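Local structure of malonyl CoA reductase (malonate semialdehyde-forming) (Sulfolobus tokodaii, 2EP5) at residues A[301-304]-A[305-309]; A[281-284]-A[285-288]; A[94-97]-A[98-101]; A[133-136]-A[137-141]. The protein probably catalyses the NADPH-dependent reduction of malonyl-CoA to malonate semialdehyde (3-oxopropanoate), releasing CoA. One frame throughout, in Å; residues are numbered along the deposited sequence.

Contact 1: A[301-304]-A[305-309]; sequences NAES and GMAVT
Gly305 closes a tight turn on Ala302, whose carbonyl holds its amide. The bond from Gly305 N to Ala302 O is 2.8 Å long. The donor sits well above the carbonyl plane, 56° out of it. One step later Met306 N bonds to Glu303 O at 3.2 Å, again from above the plane. Glu303, Ser304 and Gly305 all have positive phi, so these two bonds close successive left-handed turns. Glycine suits the last of the three positions, since at its backbone angles a side chain would press on the preceding carbonyl. Ala302 O also draws longer, weak bonds from Met306 N and from Ala307 N, the latter at 3.5 Å, so several amides crowd round a single oxygen.

Ala307 brings the chain back past the turn, its CB directed at residues 301-304. The methyl groups of Ala302 and Ala307 meet with CB to CB at 4.2 Å. The same methyl, Ala307 CB, is also 3.5 Å from Glu303 OE2. The Glu303 chain reaches over this methyl because its CG stands anti to the carbonyl carbon (chi1 -60°) and the chain runs extended from there. The other carboxylate oxygen, OE1, accepts a hydrogen bond from Gln283 N. Ile286 packs against Ala302, Glu303 and Ala307. This is a compact left-handed turn leading into strand 308-316, in the mixed sheet of the semialdehyde dehydrogenase dimerisation domain.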
loop_
_atom_site.group_PDB
_atom_site.type_symbol
_atom_site.label_atom_id
_atom_site.label_comp_id
_atom_site.label_asym_id
_atom_site.label_seq_id
_atom_site.Cartn_x
_atom_site.Cartn_y
_atom_site.Cartn_z
ATOM N N ASN A 301 -16.775 -8.639 -5.026
ATOM C CA ASN A 301 -18.161 -8.180 -5.036
ATOM C C ASN A 301 -19.175 -9.082 -5.738
ATOM O O ASN A 301 -20.356 -8.747 -5.804
ATOM C CB ASN A 301 -18.236 -6.773 -5.642
ATOM C CG ASN A 301 -17.486 -5.745 -4.820
ATOM O OD1 ASN A 301 -17.729 -5.597 -3.624
ATOM N ND2 ASN A 301 -16.571 -5.023 -5.458
ATOM N N ALA A 302 -18.725 -10.223 -6.252
ATOM C CA ALA A 302 -19.608 -11.153 -6.950
ATOM C C ALA A 302 -20.971 -11.292 -6.276
ATOM O O ALA A 302 -21.063 -11.644 -5.099
ATOM C CB ALA A 302 -18.942 -12.517 -7.061
ATOM N N GLU A 303 -22.023 -11.011 -7.041
ATOM C CA GLU A 303 -23.399 -11.087 -6.561
ATOM C C GLU A 303 -23.592 -10.433 -5.196
ATOM O O GLU A 303 -24.092 -11.043 -4.256
ATOM C CB GLU A 303 -23.862 -12.547 -6.537
ATOM C CG GLU A 303 -23.814 -13.181 -7.918
ATOM C CD GLU A 303 -24.358 -14.593 -7.956
ATOM O OE1 GLU A 303 -25.545 -14.782 -7.613
ATOM O OE2 GLU A 303 -23.598 -15.512 -8.342
ATOM N N SER A 304 -23.180 -9.175 -5.106
ATOM C CA SER A 304 -23.306 -8.400 -3.885
ATOM C C SER A 304 -22.441 -8.914 -2.743
ATOM O O SER A 304 -22.591 -8.472 -1.603
ATOM C CB SER A 304 -24.767 -8.360 -3.449
ATOM O OG SER A 304 -25.574 -7.924 -4.527
ATOM N N GLY A 305 -21.531 -9.832 -3.050
ATOM C CA GLY A 305 -20.660 -10.368 -2.020
ATOM C C GLY A 305 -21.214 -11.604 -1.332
ATOM O O GLY A 305 -20.727 -11.997 -0.270
ATOM N N MET A 306 -22.233 -12.212 -1.930
ATOM C CA MET A 306 -22.838 -13.414 -1.368
ATOM C C MET A 306 -22.355 -14.667 -2.083
ATOM O O MET A 306 -22.574 -15.782 -1.618
ATOM C CB MET A 306 -24.366 -13.342 -1.443
ATOM C CG MET A 306 -24.986 -12.563 -0.301
ATOM S SD MET A 306 -24.389 -13.191 1.282
ATOM C CE MET A 306 -25.380 -14.668 1.451
ATOM N N ALA A 307 -21.692 -14.478 -3.215
ATOM C CA ALA A 307 -21.184 -15.600 -3.979
ATOM C C ALA A 307 -19.672 -15.710 -3.794
ATOM O O ALA A 307 -18.976 -14.702 -3.687
ATOM C CB ALA A 307 -21.529 -15.420 -5.466
ATOM N N VAL A 308 -19.170 -16.935 -3.729
ATOM C CA VAL A 308 -17.734 -17.148 -3.592
ATOM C C VAL A 308 -17.209 -17.511 -4.977
ATOM O O VAL A 308 -17.925 -18.107 -5.785
ATOM C CB VAL A 308 -17.407 -18.301 -2.624
ATOM C CG1 VAL A 308 -17.939 -17.981 -1.238
ATOM C CG2 VAL A 308 -17.988 -19.601 -3.157
ATOM N N THR A 309 -15.966 -17.147 -5.258
ATOM C CA THR A 309 -15.395 -17.447 -6.557
ATOM C C THR A 309 -14.266 -18.455 -6.408
ATOM O O THR A 309 -13.351 -18.253 -5.610
ATOM C CB THR A 309 -14.858 -16.176 -7.222
ATOM O OG1 THR A 309 -15.894 -15.184 -7.254
ATOM C CG2 THR A 309 -14.394 -16.472 -8.638
#

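Contact 2: A[281-284]-A[285-288]; sequences PKQP and IIVR
The backbone kinks at Pro284, which has helix-like angles (phi -56°, psi -23°) between the extended residues Gln283 and Ile285. Past this kink the Gln283 side chain runs forward alongside the start of strand 285-287. Its CG lies anti to the backbone N (chi1 -162°) and the chain stays extended, which carries the amide up to the Ile285 carbonyl. NE2 donates to Ile285 O at 2.5 Å, a short bond whose exact length should not be pressed. The bond lies in the carbonyl plane and also close to the amide plane. Behind it, Gln283 CG rests 3.2 Å from Ile285 O.

The amide nitrogen has a second partner. NE2 donates to a water at 2.9 Å, and the same water accepts from Val287 N at 2.8 Å. The side chain thus follows the margin of an edge strand of the mixed sheet, whose neighbour within the chain is the parallel strand 308-316. Backbone bonds join Pro284 and Ile286 to Val308 of that strand. A leucine in place of Gln283 would probably leave Ile285 O without this donor and the bridging water without one of its two holders. The Ile285 side chain touches Leu265 of helix 258-266 and Phe268. The Gln283 side chain touches Lys266 of helix 258-266.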
loop_
_atom_site.group_PDB
_atom_site.type_symbol
_atom_site.label_atom_id
_atom_site.label_comp_id
_atom_site.label_asym_id
_atom_site.label_seq_id
_atom_site.Cartn_x
_atom_site.Cartn_y
_atom_site.Cartn_z
ATOM N N PRO A 281 -27.868 -15.477 -3.376
ATOM C CA PRO A 281 -27.360 -15.209 -4.728
ATOM C C PRO A 281 -27.878 -16.284 -5.686
ATOM O O PRO A 281 -28.211 -17.383 -5.245
ATOM C CB PRO A 281 -25.848 -15.283 -4.543
ATOM C CG PRO A 281 -25.709 -16.368 -3.524
ATOM C CD PRO A 281 -26.809 -16.035 -2.514
ATOM N N LYS A 282 -27.952 -15.975 -6.980
ATOM C CA LYS A 282 -28.429 -16.949 -7.963
ATOM C C LYS A 282 -27.485 -18.152 -8.074
ATOM O O LYS A 282 -27.933 -19.285 -8.254
ATOM C CB LYS A 282 -28.577 -16.304 -9.343
ATOM C CG LYS A 282 -29.987 -15.878 -9.723
ATOM C CD LYS A 282 -30.395 -14.575 -9.058
ATOM C CE LYS A 282 -31.623 -13.964 -9.745
ATOM N NZ LYS A 282 -31.366 -13.638 -11.187
ATOM N N GLN A 283 -26.180 -17.898 -7.990
ATOM C CA GLN A 283 -25.177 -18.963 -8.061
ATOM C C GLN A 283 -24.193 -18.730 -6.915
ATOM O O GLN A 283 -23.247 -17.955 -7.050
ATOM C CB GLN A 283 -24.439 -18.928 -9.406
ATOM C CG GLN A 283 -23.725 -20.237 -9.723
ATOM C CD GLN A 283 -22.917 -20.200 -11.015
ATOM O OE1 GLN A 283 -23.415 -19.785 -12.068
ATOM N NE2 GLN A 283 -21.668 -20.651 -10.943
ATOM N N PRO A 284 -24.398 -19.408 -5.771
ATOM C CA PRO A 284 -23.530 -19.259 -4.597
ATOM C C PRO A 284 -22.054 -19.532 -4.844
ATOM O O PRO A 284 -21.197 -19.054 -4.106
ATOM C CB PRO A 284 -24.150 -20.217 -3.586
ATOM C CG PRO A 284 -24.726 -21.285 -4.457
ATOM C CD PRO A 284 -25.365 -20.499 -5.568
ATOM N N ILE A 285 -21.760 -20.301 -5.885
ATOM C CA ILE A 285 -20.384 -20.612 -6.223
ATOM C C ILE A 285 -20.132 -20.310 -7.693
ATOM O O ILE A 285 -20.838 -20.804 -8.569
ATOM C CB ILE A 285 -20.059 -22.099 -5.970
ATOM C CG1 ILE A 285 -20.321 -22.455 -4.499
ATOM C CG2 ILE A 285 -18.605 -22.372 -6.342
ATOM C CD1 ILE A 285 -20.233 -23.958 -4.186
ATOM N N ILE A 286 -19.131 -19.481 -7.957
ATOM C CA ILE A 286 -18.768 -19.126 -9.323
ATOM C C ILE A 286 -17.421 -19.765 -9.643
ATOM O O ILE A 286 -16.479 -19.674 -8.847
ATOM C CB ILE A 286 -18.614 -17.600 -9.492
ATOM C CG1 ILE A 286 -19.956 -16.907 -9.269
ATOM C CG2 ILE A 286 -18.060 -17.278 -10.876
ATOM C CD1 ILE A 286 -19.855 -15.384 -9.217
ATOM N N VAL A 287 -17.328 -20.416 -10.798
ATOM C CA VAL A 287 -16.072 -21.040 -11.207
ATOM C C VAL A 287 -15.438 -20.227 -12.336
ATOM O O VAL A 287 -16.088 -19.888 -13.329
ATOM C CB VAL A 287 -16.290 -22.498 -11.672
ATOM C CG1 VAL A 287 -14.985 -23.085 -12.174
ATOM C CG2 VAL A 287 -16.819 -23.342 -10.512
ATOM N N ARG A 288 -14.163 -19.902 -12.168
ATOM C CA ARG A 288 -13.429 -19.135 -13.161
ATOM C C ARG A 288 -12.448 -20.030 -13.913
ATOM O O ARG A 288 -11.721 -20.808 -13.299
ATOM C CB ARG A 288 -12.682 -17.996 -12.469
ATOM C CG ARG A 288 -13.570 -16.814 -12.170
ATOM C CD ARG A 288 -13.806 -16.052 -13.446
ATOM N NE ARG A 288 -15.154 -15.524 -13.570
ATOM C CZ ARG A 288 -15.590 -14.895 -14.655
ATOM N NH1 ARG A 288 -14.774 -14.730 -15.690
ATOM N NH2 ARG A 288 -16.837 -14.437 -14.709
HETATM O O HOH W 1 -19.389 -20.255 -12.629
#

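Contact 3: A[94-97]-A[98-101]; sequences ELEL and VKNG
A Schellman motif ends helix 87-99, and the side chains of Leu95 and Glu96 meet Lys99 and Asn100 at this last turn. Ordinary helical bonds lead up to it. Val98 N donates to Glu94 O at 3.1 Å and Lys99 N to Leu95 O at 2.9 Å. Asn100 N follows with a bond to Glu96 O, and also makes a weak one to Leu97 O. Asn100 is the first residue to leave helical angles. Gly101 then takes positive phi as the C-prime residue, and its N bonds back to Val98 O at 3.1 Å. The amide after Gly101 reaches Leu97 O and completes the motif. Glycine fits here because a side chain would be pushed against the preceding carbonyl.

The Asn100 side chain adds a weak bond, ND2 to Glu96 O at 2.8 Å. Its CG lies beside the backbone N (chi1 -80°), which turns the amide back to the Glu96 carbonyl. The helix is the crossover of a beta-alpha-beta unit between strands 80-83 and 103-106, in the NAD-binding domain. On the outer side, the Lys99 chain is extended beyond CG and crosses Leu95 at a slant, its CE 3.8 Å from Leu95 CG. Lys99 CD passes 3.6 Å from Glu96 OE2. Lys99 NZ stays 4.0 Å from Glu96 OE2, opposite charges that may attract weakly, though beyond a salt bridge. Towards the sheet, Leu97 and Val98 touch Val104. Glu94 is tied by its carboxylate to Lys147, Ser83 and Ser106.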
loop_
_atom_site.group_PDB
_atom_site.type_symbol
_atom_site.label_atom_id
_atom_site.label_comp_id
_atom_site.label_asym_id
_atom_site.label_seq_id
_atom_site.Cartn_x
_atom_site.Cartn_y
_atom_site.Cartn_z
ATOM N N GLU A 94 -26.014 -12.128 24.778
ATOM C CA GLU A 94 -26.883 -13.028 24.043
ATOM C C GLU A 94 -27.539 -14.086 24.924
ATOM O O GLU A 94 -28.672 -14.487 24.673
ATOM C CB GLU A 94 -26.100 -13.690 22.913
ATOM C CG GLU A 94 -25.540 -12.692 21.907
ATOM C CD GLU A 94 -24.819 -13.358 20.741
ATOM O OE1 GLU A 94 -24.738 -14.609 20.717
ATOM O OE2 GLU A 94 -24.333 -12.624 19.854
ATOM N N LEU A 95 -26.835 -14.540 25.953
ATOM C CA LEU A 95 -27.389 -15.562 26.834
ATOM C C LEU A 95 -28.584 -15.030 27.608
ATOM O O LEU A 95 -29.615 -15.703 27.707
ATOM C CB LEU A 95 -26.326 -16.067 27.816
ATOM C CG LEU A 95 -26.747 -17.161 28.802
ATOM C CD1 LEU A 95 -27.332 -18.363 28.049
ATOM C CD2 LEU A 95 -25.534 -17.582 29.619
ATOM N N GLU A 96 -28.444 -13.820 28.153
ATOM C CA GLU A 96 -29.525 -13.207 28.913
ATOM C C GLU A 96 -30.763 -12.976 28.073
ATOM O O GLU A 96 -31.885 -13.169 28.557
ATOM C CB GLU A 96 -29.076 -11.881 29.536
ATOM C CG GLU A 96 -28.429 -12.060 30.891
ATOM C CD GLU A 96 -29.261 -12.952 31.812
ATOM O OE1 GLU A 96 -30.403 -12.564 32.154
ATOM O OE2 GLU A 96 -28.772 -14.046 32.182
ATOM N N LEU A 97 -30.559 -12.567 26.821
ATOM C CA LEU A 97 -31.671 -12.319 25.909
ATOM C C LEU A 97 -32.433 -13.608 25.627
ATOM O O LEU A 97 -33.662 -13.639 25.710
ATOM C CB LEU A 97 -31.172 -11.710 24.589
ATOM C CG LEU A 97 -30.686 -10.259 24.662
ATOM C CD1 LEU A 97 -30.092 -9.835 23.317
ATOM C CD2 LEU A 97 -31.845 -9.354 25.066
ATOM N N VAL A 98 -31.696 -14.667 25.301
ATOM C CA VAL A 98 -32.297 -15.964 25.008
ATOM C C VAL A 98 -32.992 -16.542 26.239
ATOM O O VAL A 98 -34.006 -17.227 26.116
ATOM C CB VAL A 98 -31.236 -16.968 24.499
ATOM C CG1 VAL A 98 -31.812 -18.380 24.464
ATOM C CG2 VAL A 98 -30.789 -16.570 23.109
ATOM N N LYS A 99 -32.446 -16.271 27.421
ATOM C CA LYS A 99 -33.057 -16.757 28.653
ATOM C C LYS A 99 -34.389 -16.039 28.884
ATOM O O LYS A 99 -35.318 -16.600 29.461
ATOM C CB LYS A 99 -32.137 -16.513 29.848
ATOM C CG LYS A 99 -31.017 -17.520 29.996
ATOM C CD LYS A 99 -30.214 -17.236 31.254
ATOM C CE LYS A 99 -29.143 -18.288 31.490
ATOM N NZ LYS A 99 -28.386 -18.010 32.745
ATOM N N ASN A 100 -34.475 -14.792 28.430
ATOM C CA ASN A 100 -35.701 -14.024 28.593
ATOM C C ASN A 100 -36.708 -14.310 27.494
ATOM O O ASN A 100 -37.743 -13.660 27.423
ATOM C CB ASN A 100 -35.393 -12.528 28.639
ATOM C CG ASN A 100 -34.911 -12.078 30.000
ATOM O OD1 ASN A 100 -35.656 -12.132 30.978
ATOM N ND2 ASN A 100 -33.663 -11.636 30.074
ATOM N N GLY A 101 -36.402 -15.276 26.635
ATOM C CA GLY A 101 -37.328 -15.636 25.572
ATOM C C GLY A 101 -37.104 -15.050 24.187
ATOM O O GLY A 101 -37.879 -15.321 23.272
#

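Contact 4: A[133-136]-A[137-141]; sequences KFQK and ERKGW
Glu137 CB lies 3.9 Å from Phe134 O, and a water donates to both Glu137 OE1 and Lys133 O. Arg138 comes next, its N bonded to Phe134 O at 2.9 Å. Its side chain lies beside that of Phe134 and points the same way, extended from CG to NE. Phe134 CB sits over one face of the guanidinium, 3.5 Å from Arg138 NE, and the ring and guanidinium planes are 25° apart. The far end is held by a hydrogen bond from NH2 to Asn222 O. An alanine at Arg138 is likely to leave Asn222 O without this donor and uncover the flank of Phe134.

Lys139 N bonds almost straight to Gln135 O at 2.8 Å, and its NZ forms a salt bridge with Asp114. Helix 132-140 then widens into a pi-type turn before strand 144-147. There Lys136 O takes weak bonds from both Gly140 N (2.7 Å) and Trp141 N (3.0 Å). Gly140 has positive phi, which favours glycine. Beyond this turn the Trp141 ring lies against Lys139, whose CB sits over its centre. Gln135 CG meets the ring at Trp141 CE3, 3.7 Å away.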
loop_
_atom_site.group_PDB
_atom_site.type_symbol
_atom_site.label_atom_id
_atom_site.label_comp_id
_atom_site.label_asym_id
_atom_site.label_seq_id
_atom_site.Cartn_x
_atom_site.Cartn_y
_atom_site.Cartn_z
ATOM N N LYS A 133 -35.880 -27.513 17.465
ATOM C CA LYS A 133 -37.040 -28.222 18.007
ATOM C C LYS A 133 -36.838 -28.775 19.414
ATOM O O LYS A 133 -37.804 -29.062 20.106
ATOM C CB LYS A 133 -37.429 -29.379 17.083
ATOM C CG LYS A 133 -38.039 -28.951 15.755
ATOM C CD LYS A 133 -38.278 -30.148 14.836
ATOM C CE LYS A 133 -39.160 -31.204 15.498
ATOM N NZ LYS A 133 -39.432 -32.375 14.607
ATOM N N PHE A 134 -35.587 -28.902 19.843
ATOM C CA PHE A 134 -35.289 -29.468 21.152
ATOM C C PHE A 134 -34.403 -28.580 22.008
ATOM O O PHE A 134 -34.082 -28.922 23.151
ATOM C CB PHE A 134 -34.609 -30.823 20.951
ATOM C CG PHE A 134 -35.287 -31.688 19.927
ATOM C CD1 PHE A 134 -36.390 -32.468 20.271
ATOM C CD2 PHE A 134 -34.848 -31.692 18.603
ATOM C CE1 PHE A 134 -37.048 -33.241 19.316
ATOM C CE2 PHE A 134 -35.501 -32.462 17.634
ATOM C CZ PHE A 134 -36.605 -33.238 17.996
ATOM N N GLN A 135 -34.012 -27.438 21.459
ATOM C CA GLN A 135 -33.136 -26.515 22.168
ATOM C C GLN A 135 -33.699 -26.012 23.498
ATOM O O GLN A 135 -33.041 -26.114 24.530
ATOM C CB GLN A 135 -32.787 -25.329 21.260
ATOM C CG GLN A 135 -31.900 -24.287 21.914
ATOM C CD GLN A 135 -31.438 -23.220 20.938
ATOM O OE1 GLN A 135 -30.616 -23.481 20.061
ATOM N NE2 GLN A 135 -31.968 -22.011 21.083
ATOM N N LYS A 136 -34.910 -25.467 23.477
ATOM C CA LYS A 136 -35.515 -24.951 24.698
ATOM C C LYS A 136 -35.485 -25.975 25.828
ATOM O O LYS A 136 -35.076 -25.666 26.947
ATOM C CB LYS A 136 -36.959 -24.506 24.436
ATOM C CG LYS A 136 -37.076 -23.219 23.630
ATOM C CD LYS A 136 -38.528 -22.774 23.529
ATOM C CE LYS A 136 -38.667 -21.542 22.664
ATOM N NZ LYS A 136 -40.083 -21.100 22.544
ATOM N N GLU A 137 -35.909 -27.196 25.525
ATOM C CA GLU A 137 -35.932 -28.268 26.514
ATOM C C GLU A 137 -34.524 -28.692 26.934
ATOM O O GLU A 137 -34.287 -28.981 28.105
ATOM C CB GLU A 137 -36.685 -29.471 25.947
ATOM C CG GLU A 137 -36.764 -30.666 26.871
ATOM C CD GLU A 137 -37.307 -31.899 26.167
ATOM O OE1 GLU A 137 -38.382 -31.801 25.538
ATOM O OE2 GLU A 137 -36.659 -32.969 26.241
ATOM N N ARG A 138 -33.593 -28.724 25.980
ATOM C CA ARG A 138 -32.219 -29.121 26.274
ATOM C C ARG A 138 -31.429 -28.113 27.101
ATOM O O ARG A 138 -30.720 -28.500 28.026
ATOM C CB ARG A 138 -31.455 -29.408 24.983
ATOM C CG ARG A 138 -31.831 -30.713 24.322
ATOM C CD ARG A 138 -31.238 -30.816 22.931
ATOM N NE ARG A 138 -31.607 -32.070 22.289
ATOM C CZ ARG A 138 -31.235 -32.433 21.064
ATOM N NH1 ARG A 138 -30.469 -31.631 20.324
ATOM N NH2 ARG A 138 -31.633 -33.598 20.578
ATOM N N LYS A 139 -31.537 -26.827 26.771
ATOM C CA LYS A 139 -30.801 -25.795 27.508
ATOM C C LYS A 139 -31.652 -25.205 28.623
ATOM O O LYS A 139 -31.137 -24.543 29.524
ATOM C CB LYS A 139 -30.368 -24.657 26.574
ATOM C CG LYS A 139 -29.600 -25.089 25.340
ATOM C CD LYS A 139 -28.253 -25.711 25.679
ATOM C CE LYS A 139 -27.269 -24.676 26.184
ATOM N NZ LYS A 139 -25.913 -25.260 26.370
ATOM N N GLY A 140 -32.955 -25.449 28.556
ATOM C CA GLY A 140 -33.847 -24.900 29.558
ATOM C C GLY A 140 -34.028 -23.415 29.306
ATOM O O GLY A 140 -34.133 -22.626 30.244
ATOM N N TRP A 141 -34.056 -23.032 28.031
ATOM C CA TRP A 141 -34.230 -21.632 27.646
ATOM C C TRP A 141 -35.656 -21.371 27.204
ATOM O O TRP A 141 -36.321 -22.262 26.681
ATOM C CB TRP A 141 -33.340 -21.249 26.450
ATOM C CG TRP A 141 -31.870 -21.368 26.629
ATOM C CD1 TRP A 141 -31.172 -21.297 27.797
ATOM C CD2 TRP A 141 -30.898 -21.475 25.585
ATOM N NE1 TRP A 141 -29.819 -21.349 27.546
ATOM C CE2 TRP A 141 -29.623 -21.456 26.196
ATOM C CE3 TRP A 141 -30.979 -21.582 24.193
ATOM C CZ2 TRP A 141 -28.434 -21.537 25.462
ATOM C CZ3 TRP A 141 -29.789 -21.664 23.456
ATOM C CH2 TRP A 141 -28.537 -21.641 24.096
HETATM O O HOH W 2 -39.083 -30.582 22.562
#

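In the fold
Along the chain the order is contact 3, contact 4, contact 2, contact 1. They form two pairs on opposite sides of the chain's centre. Contacts 1 and 2, with centres about 7 Å apart, share the mixed sheet of the dimerisation domain, where strands 285-287 and 308-316 are neighbours. Contacts 3 and 4, with centres about 12 Å apart, lie by the parallel, Rossmann-type sheet. Trp141 joins them by packing on Leu95 and Val98, so the residue after helix 132-140 packs on helix 87-99. Between the pairs the centres are about 33 to 37 Å apart. The two pairs thus belong to different sheets, one mixed and one parallel.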